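Local structure of p22 protein (Trypanosoma brucei, 3JV1) at residues 28-36 with 47-58; 68-76 with 87-96. The protein is a Mam33-family accessory factor specific for the RNA editing of cytochrome oxidase subunit II. All coordinates share one frame; numbering follows the deposited sequence.

Contact 1 of 2, residues 28-36 with 47-58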
# COMPACT_ATOMS: atom_id res chain seq x y z
N PRO A 28 -11.89 23.06 -18.53
CA PRO A 28 -13.03 23.44 -17.69
C PRO A 28 -12.74 24.69 -16.87
O PRO A 28 -11.61 24.93 -16.47
CB PRO A 28 -13.22 22.23 -16.78
CG PRO A 28 -12.58 21.11 -17.52
CD PRO A 28 -11.36 21.75 -18.11
N GLU A 29 -13.77 25.48 -16.62
CA GLU A 29 -13.62 26.68 -15.81
C GLU A 29 -13.75 26.20 -14.38
O GLU A 29 -14.65 25.42 -14.06
CB GLU A 29 -14.71 27.70 -16.15
CG GLU A 29 -14.63 28.17 -17.60
CD GLU A 29 -15.74 29.14 -17.98
OE1 GLU A 29 -16.93 28.76 -17.89
OE2 GLU A 29 -15.41 30.28 -18.37
N ILE A 30 -12.83 26.63 -13.52
CA ILE A 30 -12.84 26.21 -12.12
C ILE A 30 -14.01 26.81 -11.36
O ILE A 30 -14.27 28.00 -11.45
CB ILE A 30 -11.53 26.59 -11.42
CG1 ILE A 30 -11.52 26.03 -9.99
CG2 ILE A 30 -11.38 28.10 -11.40
CD1 ILE A 30 -10.18 26.13 -9.31
N PRO A 31 -14.75 25.97 -10.61
CA PRO A 31 -15.90 26.41 -9.82
C PRO A 31 -15.58 27.59 -8.90
O PRO A 31 -14.51 27.65 -8.30
CB PRO A 31 -16.28 25.15 -9.03
CG PRO A 31 -15.90 24.04 -9.97
CD PRO A 31 -14.55 24.51 -10.48
N GLU A 32 -16.52 28.52 -8.81
CA GLU A 32 -16.40 29.73 -8.00
C GLU A 32 -15.96 29.47 -6.55
O GLU A 32 -16.50 28.61 -5.87
CB GLU A 32 -17.75 30.46 -7.98
CG GLU A 32 -17.71 31.92 -7.54
CD GLU A 32 -17.20 32.85 -8.62
OE1 GLU A 32 -17.64 32.70 -9.79
OE2 GLU A 32 -16.38 33.74 -8.31
N GLY A 33 -14.97 30.23 -6.09
CA GLY A 33 -14.48 30.07 -4.73
C GLY A 33 -13.38 29.05 -4.56
O GLY A 33 -12.62 29.10 -3.59
N TRP A 34 -13.28 28.11 -5.49
CA TRP A 34 -12.26 27.07 -5.41
C TRP A 34 -10.93 27.48 -5.99
O TRP A 34 -10.86 28.15 -7.02
CB TRP A 34 -12.71 25.80 -6.13
CG TRP A 34 -13.83 25.08 -5.46
CD1 TRP A 34 -15.16 25.20 -5.72
CD2 TRP A 34 -13.71 24.07 -4.45
NE1 TRP A 34 -15.88 24.33 -4.94
CE2 TRP A 34 -15.01 23.62 -4.16
CE3 TRP A 34 -12.62 23.50 -3.77
CZ2 TRP A 34 -15.26 22.62 -3.20
CZ3 TRP A 34 -12.87 22.51 -2.82
CH2 TRP A 34 -14.19 22.08 -2.55
N THR A 35 -9.86 27.07 -5.32
CA THR A 35 -8.51 27.33 -5.78
C THR A 35 -8.05 25.94 -6.20
O THR A 35 -8.55 24.95 -5.69
CB THR A 35 -7.61 27.85 -4.66
OG1 THR A 35 -6.31 28.13 -5.19
CG2 THR A 35 -7.46 26.80 -3.56
N ILE A 36 -7.12 25.86 -7.14
CA ILE A 36 -6.65 24.55 -7.56
C ILE A 36 -5.13 24.45 -7.59
O ILE A 36 -4.43 25.34 -8.07
CB ILE A 36 -7.23 24.14 -8.92
CG1 ILE A 36 -6.82 22.70 -9.23
CG2 ILE A 36 -6.75 25.07 -10.01
CD1 ILE A 36 -7.79 21.97 -10.15
N MET A 47 -7.72 20.64 -4.42
CA MET A 47 -8.54 21.84 -4.56
C MET A 47 -8.89 22.32 -3.16
O MET A 47 -9.06 21.52 -2.25
CB MET A 47 -9.82 21.52 -5.32
CG MET A 47 -9.61 21.05 -6.75
SD MET A 47 -11.17 20.68 -7.60
CE MET A 47 -11.88 22.32 -7.67
N ARG A 48 -8.99 23.64 -2.98
CA ARG A 48 -9.31 24.21 -1.68
C ARG A 48 -10.23 25.42 -1.80
O ARG A 48 -10.22 26.14 -2.80
CB ARG A 48 -8.03 24.65 -0.97
CG ARG A 48 -6.93 23.61 -0.92
CD ARG A 48 -5.76 24.09 -0.08
NE ARG A 48 -4.71 23.10 0.07
CZ ARG A 48 -3.89 22.71 -0.91
NH1 ARG A 48 -4.00 23.24 -2.12
NH2 ARG A 48 -2.93 21.83 -0.67
N LYS A 49 -11.04 25.64 -0.77
CA LYS A 49 -11.93 26.79 -0.72
C LYS A 49 -12.28 27.01 0.74
O LYS A 49 -12.27 26.07 1.53
CB LYS A 49 -13.22 26.53 -1.50
CG LYS A 49 -14.07 25.40 -0.95
CD LYS A 49 -15.51 25.45 -1.47
CE LYS A 49 -16.28 26.59 -0.82
NZ LYS A 49 -17.73 26.57 -1.17
N SER A 50 -12.57 28.25 1.10
CA SER A 50 -12.95 28.54 2.47
C SER A 50 -14.47 28.53 2.56
O SER A 50 -15.17 28.72 1.57
CB SER A 50 -12.39 29.89 2.94
OG SER A 50 -12.76 30.95 2.07
N HIS A 51 -14.97 28.25 3.76
CA HIS A 51 -16.40 28.22 4.02
C HIS A 51 -16.51 28.87 5.39
O HIS A 51 -16.68 28.19 6.40
CB HIS A 51 -16.89 26.77 4.08
CG HIS A 51 -18.37 26.64 4.27
ND1 HIS A 51 -19.28 26.94 3.27
CD2 HIS A 51 -19.10 26.25 5.34
CE1 HIS A 51 -20.50 26.73 3.72
NE2 HIS A 51 -20.42 26.31 4.97
N GLY A 52 -16.39 30.19 5.42
CA GLY A 52 -16.44 30.88 6.70
C GLY A 52 -15.16 30.52 7.43
O GLY A 52 -14.07 30.67 6.88
N ASP A 53 -15.28 30.03 8.66
CA ASP A 53 -14.09 29.66 9.42
C ASP A 53 -13.50 28.32 8.99
O ASP A 53 -12.38 27.98 9.37
CB ASP A 53 -14.40 29.60 10.91
CG ASP A 53 -14.74 30.96 11.49
OD1 ASP A 53 -15.83 31.48 11.19
OD2 ASP A 53 -13.91 31.50 12.25
N GLU A 54 -14.24 27.54 8.21
CA GLU A 54 -13.71 26.25 7.79
C GLU A 54 -13.00 26.31 6.45
O GLU A 54 -13.20 27.23 5.66
CB GLU A 54 -14.82 25.19 7.69
CG GLU A 54 -16.22 25.66 8.04
CD GLU A 54 -17.25 24.56 7.88
OE1 GLU A 54 -17.35 23.98 6.79
OE2 GLU A 54 -17.98 24.28 8.85
N GLU A 55 -12.15 25.33 6.21
CA GLU A 55 -11.47 25.24 4.93
C GLU A 55 -11.90 23.89 4.39
O GLU A 55 -11.97 22.92 5.14
CB GLU A 55 -9.95 25.28 5.08
CG GLU A 55 -9.25 25.23 3.72
CD GLU A 55 -7.75 25.25 3.83
OE1 GLU A 55 -7.21 24.45 4.61
OE2 GLU A 55 -7.11 26.07 3.14
N ILE A 56 -12.22 23.83 3.10
CA ILE A 56 -12.64 22.59 2.48
C ILE A 56 -11.51 22.19 1.54
O ILE A 56 -11.10 22.98 0.69
CB ILE A 56 -13.94 22.78 1.67
CG1 ILE A 56 -14.94 23.65 2.45
CG2 ILE A 56 -14.53 21.42 1.31
CD1 ILE A 56 -15.36 23.10 3.80
N ILE A 57 -11.00 20.97 1.70
CA ILE A 57 -9.90 20.50 0.88
C ILE A 57 -10.25 19.24 0.12
O ILE A 57 -10.77 18.27 0.70
CB ILE A 57 -8.66 20.23 1.74
CG1 ILE A 57 -8.25 21.51 2.47
CG2 ILE A 57 -7.53 19.70 0.88
CD1 ILE A 57 -7.11 21.34 3.44
N LEU A 58 -9.99 19.26 -1.18
CA LEU A 58 -10.24 18.13 -2.07
C LEU A 58 -8.90 17.59 -2.54
O LEU A 58 -8.16 18.30 -3.20
CB LEU A 58 -11.05 18.59 -3.29
CG LEU A 58 -12.58 18.59 -3.29
CD1 LEU A 58 -13.08 17.25 -3.79
CD2 LEU A 58 -13.12 18.94 -1.91
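W34 lies with one indole face against the aliphatic chain of K49 where the short edge strand 35-37 pairs, antiparallel, with strand 46-51 at the rim of the six-stranded Mam33-family sheet. K49 CG stands 3.5 Å from the centroid of the six-membered ring and 3° off its normal, a CH-pi contact, and K49 CD lies over the CE2-CZ2 bond. With CG between the backbone N and the carbonyl carbon, chi1 63° sends the lysine chain obliquely across the indole face; NZ goes on to R148 O. L58 CD2 comes obliquely to W34 CH2 at 3.4 Å, and I56 CG2 approaches the same atom at 3.9 Å, while L154 of helix 152-181 packs on the tryptophan. M47 crosses the indole at about a right angle, and the bend at its chi3 brings CE toward W34 CB. The looser side carries T35 (exposed) and R48 (partly exposed), a hydrogen-bonded pair facing away from I36 and M47, whereas W34, M47, I56 and L58 are buried. Here T35 CG2 lies 3.4 Å from R48 CB and the extended arginine chain carries its guanidinium away. Two backbone bonds join them, the shorter from T35 N to R48 O, 2.7 Å and 164° at the hydrogen.

Contact 2 of 2, residues 68-76 with 87-96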
# COMPACT_ATOMS: atom_id res chain seq x y z
N GLU A 68 -15.09 -0.14 -17.26
CA GLU A 68 -15.41 0.41 -18.56
C GLU A 68 -15.54 1.91 -18.33
O GLU A 68 -15.16 2.72 -19.18
CB GLU A 68 -16.73 -0.16 -19.07
CG GLU A 68 -16.74 -1.67 -19.27
CD GLU A 68 -15.62 -2.14 -20.18
OE1 GLU A 68 -15.44 -1.53 -21.26
OE2 GLU A 68 -14.94 -3.12 -19.83
N GLU A 69 -16.07 2.26 -17.16
CA GLU A 69 -16.25 3.65 -16.75
C GLU A 69 -15.16 3.99 -15.74
O GLU A 69 -14.97 3.28 -14.76
CB GLU A 69 -17.62 3.84 -16.09
CG GLU A 69 -17.80 3.05 -14.80
CD GLU A 69 -18.70 3.75 -13.80
OE1 GLU A 69 -18.88 3.22 -12.69
OE2 GLU A 69 -19.24 4.83 -14.13
N ILE A 70 -14.46 5.10 -15.97
CA ILE A 70 -13.38 5.54 -15.09
C ILE A 70 -13.91 6.12 -13.78
O ILE A 70 -14.66 7.10 -13.78
CB ILE A 70 -12.53 6.63 -15.79
CG1 ILE A 70 -12.16 6.17 -17.20
CG2 ILE A 70 -11.28 6.91 -14.96
CD1 ILE A 70 -11.51 7.24 -18.06
N THR A 71 -13.51 5.52 -12.66
CA THR A 71 -13.93 6.00 -11.35
C THR A 71 -12.71 6.50 -10.56
O THR A 71 -11.71 5.80 -10.42
CB THR A 71 -14.64 4.89 -10.53
OG1 THR A 71 -13.73 3.81 -10.28
CG2 THR A 71 -15.83 4.35 -11.29
N ARG A 72 -12.81 7.73 -10.06
CA ARG A 72 -11.72 8.33 -9.30
C ARG A 72 -12.01 8.40 -7.81
O ARG A 72 -13.16 8.55 -7.40
CB ARG A 72 -11.44 9.75 -9.82
CG ARG A 72 -11.11 9.81 -11.30
CD ARG A 72 -10.99 11.25 -11.79
NE ARG A 72 -10.61 11.32 -13.20
CZ ARG A 72 -11.31 10.78 -14.19
NH1 ARG A 72 -12.43 10.12 -13.94
NH2 ARG A 72 -10.89 10.90 -15.45
N THR A 73 -10.98 8.27 -6.99
CA THR A 73 -11.14 8.35 -5.55
C THR A 73 -10.52 9.64 -5.07
O THR A 73 -9.52 10.11 -5.61
CB THR A 73 -10.46 7.17 -4.81
OG1 THR A 73 -9.09 7.10 -5.19
CG2 THR A 73 -11.15 5.85 -5.13
N LEU A 74 -11.12 10.23 -4.05
CA LEU A 74 -10.61 11.46 -3.48
C LEU A 74 -11.09 11.60 -2.06
O LEU A 74 -12.06 10.96 -1.66
CB LEU A 74 -11.04 12.66 -4.32
CG LEU A 74 -12.51 12.82 -4.73
CD1 LEU A 74 -13.32 13.38 -3.59
CD2 LEU A 74 -12.60 13.75 -5.94
N ASP A 75 -10.39 12.42 -1.29
CA ASP A 75 -10.76 12.69 0.09
C ASP A 75 -11.24 14.13 0.14
O ASP A 75 -10.68 15.01 -0.51
CB ASP A 75 -9.56 12.57 1.03
CG ASP A 75 -9.20 11.14 1.36
OD1 ASP A 75 -10.01 10.23 1.09
OD2 ASP A 75 -8.10 10.94 1.91
N VAL A 76 -12.28 14.36 0.92
CA VAL A 76 -12.79 15.70 1.10
C VAL A 76 -12.65 15.99 2.59
O VAL A 76 -13.24 15.31 3.42
CB VAL A 76 -14.27 15.80 0.68
CG1 VAL A 76 -14.88 17.09 1.22
CG2 VAL A 76 -14.36 15.78 -0.84
N PHE A 87 -14.14 12.85 4.47
CA PHE A 87 -15.00 12.01 3.64
C PHE A 87 -14.19 11.26 2.58
O PHE A 87 -13.52 11.88 1.74
CB PHE A 87 -16.04 12.87 2.92
CG PHE A 87 -17.02 13.54 3.85
CD1 PHE A 87 -18.24 12.93 4.15
CD2 PHE A 87 -16.73 14.78 4.42
CE1 PHE A 87 -19.15 13.55 5.01
CE2 PHE A 87 -17.63 15.40 5.28
CZ PHE A 87 -18.84 14.79 5.58
N GLY A 88 -14.24 9.93 2.64
CA GLY A 88 -13.54 9.12 1.66
C GLY A 88 -14.56 8.96 0.56
O GLY A 88 -15.62 8.37 0.78
N MET A 89 -14.26 9.48 -0.63
CA MET A 89 -15.22 9.40 -1.71
C MET A 89 -14.67 9.01 -3.06
O MET A 89 -13.46 8.88 -3.26
CB MET A 89 -15.94 10.75 -1.85
CG MET A 89 -16.53 11.27 -0.56
SD MET A 89 -17.83 12.43 -0.89
CE MET A 89 -16.90 13.88 -1.23
N SER A 90 -15.58 8.82 -4.00
CA SER A 90 -15.21 8.49 -5.36
C SER A 90 -16.24 9.11 -6.30
O SER A 90 -17.40 9.30 -5.93
CB SER A 90 -15.14 6.97 -5.54
OG SER A 90 -16.29 6.33 -5.03
N VAL A 91 -15.79 9.48 -7.49
CA VAL A 91 -16.68 10.08 -8.48
C VAL A 91 -17.10 9.02 -9.47
O VAL A 91 -16.27 8.44 -10.17
CB VAL A 91 -15.99 11.24 -9.24
CG1 VAL A 91 -16.88 11.73 -10.37
CG2 VAL A 91 -15.70 12.39 -8.29
N GLU A 92 -18.40 8.75 -9.51
CA GLU A 92 -18.95 7.76 -10.42
C GLU A 92 -20.03 8.43 -11.25
O GLU A 92 -21.10 8.78 -10.75
CB GLU A 92 -19.53 6.58 -9.62
CG GLU A 92 -18.45 5.74 -8.94
CD GLU A 92 -19.00 4.73 -7.96
OE1 GLU A 92 -19.77 3.84 -8.38
OE2 GLU A 92 -18.67 4.82 -6.76
N ASP A 93 -19.72 8.64 -12.53
CA ASP A 93 -20.61 9.29 -13.48
C ASP A 93 -21.11 10.65 -13.02
O ASP A 93 -22.30 10.85 -12.79
CB ASP A 93 -21.82 8.40 -13.79
CG ASP A 93 -22.55 8.83 -15.06
OD1 ASP A 93 -21.97 8.69 -16.15
OD2 ASP A 93 -23.70 9.31 -14.95
N GLY A 94 -20.18 11.59 -12.88
CA GLY A 94 -20.55 12.94 -12.47
C GLY A 94 -21.13 13.13 -11.08
O GLY A 94 -21.52 14.24 -10.73
N GLU A 95 -21.19 12.06 -10.29
CA GLU A 95 -21.74 12.18 -8.94
C GLU A 95 -20.76 11.73 -7.87
O GLU A 95 -19.93 10.85 -8.10
CB GLU A 95 -23.02 11.36 -8.79
CG GLU A 95 -24.14 11.74 -9.73
CD GLU A 95 -25.47 11.18 -9.27
OE1 GLU A 95 -25.54 9.96 -9.00
OE2 GLU A 95 -26.45 11.96 -9.18
N PHE A 96 -20.87 12.33 -6.69
CA PHE A 96 -20.02 11.97 -5.56
C PHE A 96 -20.65 10.81 -4.80
O PHE A 96 -21.85 10.82 -4.53
CB PHE A 96 -19.86 13.15 -4.59
CG PHE A 96 -18.81 14.14 -5.00
CD1 PHE A 96 -17.47 13.77 -5.06
CD2 PHE A 96 -19.15 15.45 -5.32
CE1 PHE A 96 -16.49 14.68 -5.42
CE2 PHE A 96 -18.18 16.37 -5.68
CZ PHE A 96 -16.84 15.99 -5.74
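The carbonyl oxygen of M89 takes the N-H of L74 at 2.8 Å, 169° at the hydrogen, and the CA-H of T73 leans on it, 3.3 Å from T73 CA to M89 O. This lies in the antiparallel hairpin of strands 72-80 and 83-92, fourth and fifth in the six-stranded sheet. The L74 donor stands above the M89 carbonyl plane, whereas in the return bond M89 N lies almost straight beyond the C=O of L74. A second hydrogen-bonded pair, V76 with F87, repeats the two-way bonding. On the face shared by R72, L74, V76, F87, M89 and V91, the L74 side chain is the apolar centre. Its CG sits between the backbone N and the carbonyl carbon (chi1 49°), and both methyls meet F96 CE1, CD1 at 3.9 Å; CD2 also touches V91 CG2 at 4.1 Å and CD1 M89 CB. Helices 152-181 and 135-146 cover this face, and R72 forms a salt bridge to D159. The other face is more polar: T73 OG1 bonds to T61 and S90 OG to N99, while D75 OD1 lies 3.7 Å from G88 CA. Nearer the hairpin turn, V76 O sits at the edge of the F87 ring, in its plane, 3.7 Å from F87 CD2.

Contacts 1 and 2 belong to one antiparallel sheet whose strands follow chain order, and they come in series along the chain, their centres about 18 Å apart. The join runs through neighbouring strands 54-63 and 72-80: I57 and L77 share backbone hydrogen bonding, and L58 belongs to both hydrophobic clusters. L58 CD2 faces the tryptophan of contact 1, while L58 CD1 turns to contact 2, 3.5 Å from V76 CG2 and 3.9 Å from L74 CD1. Helix 152-181 runs past both, with L154 on W34 and I158 on L74, so one helix packs against side chains of both contacts.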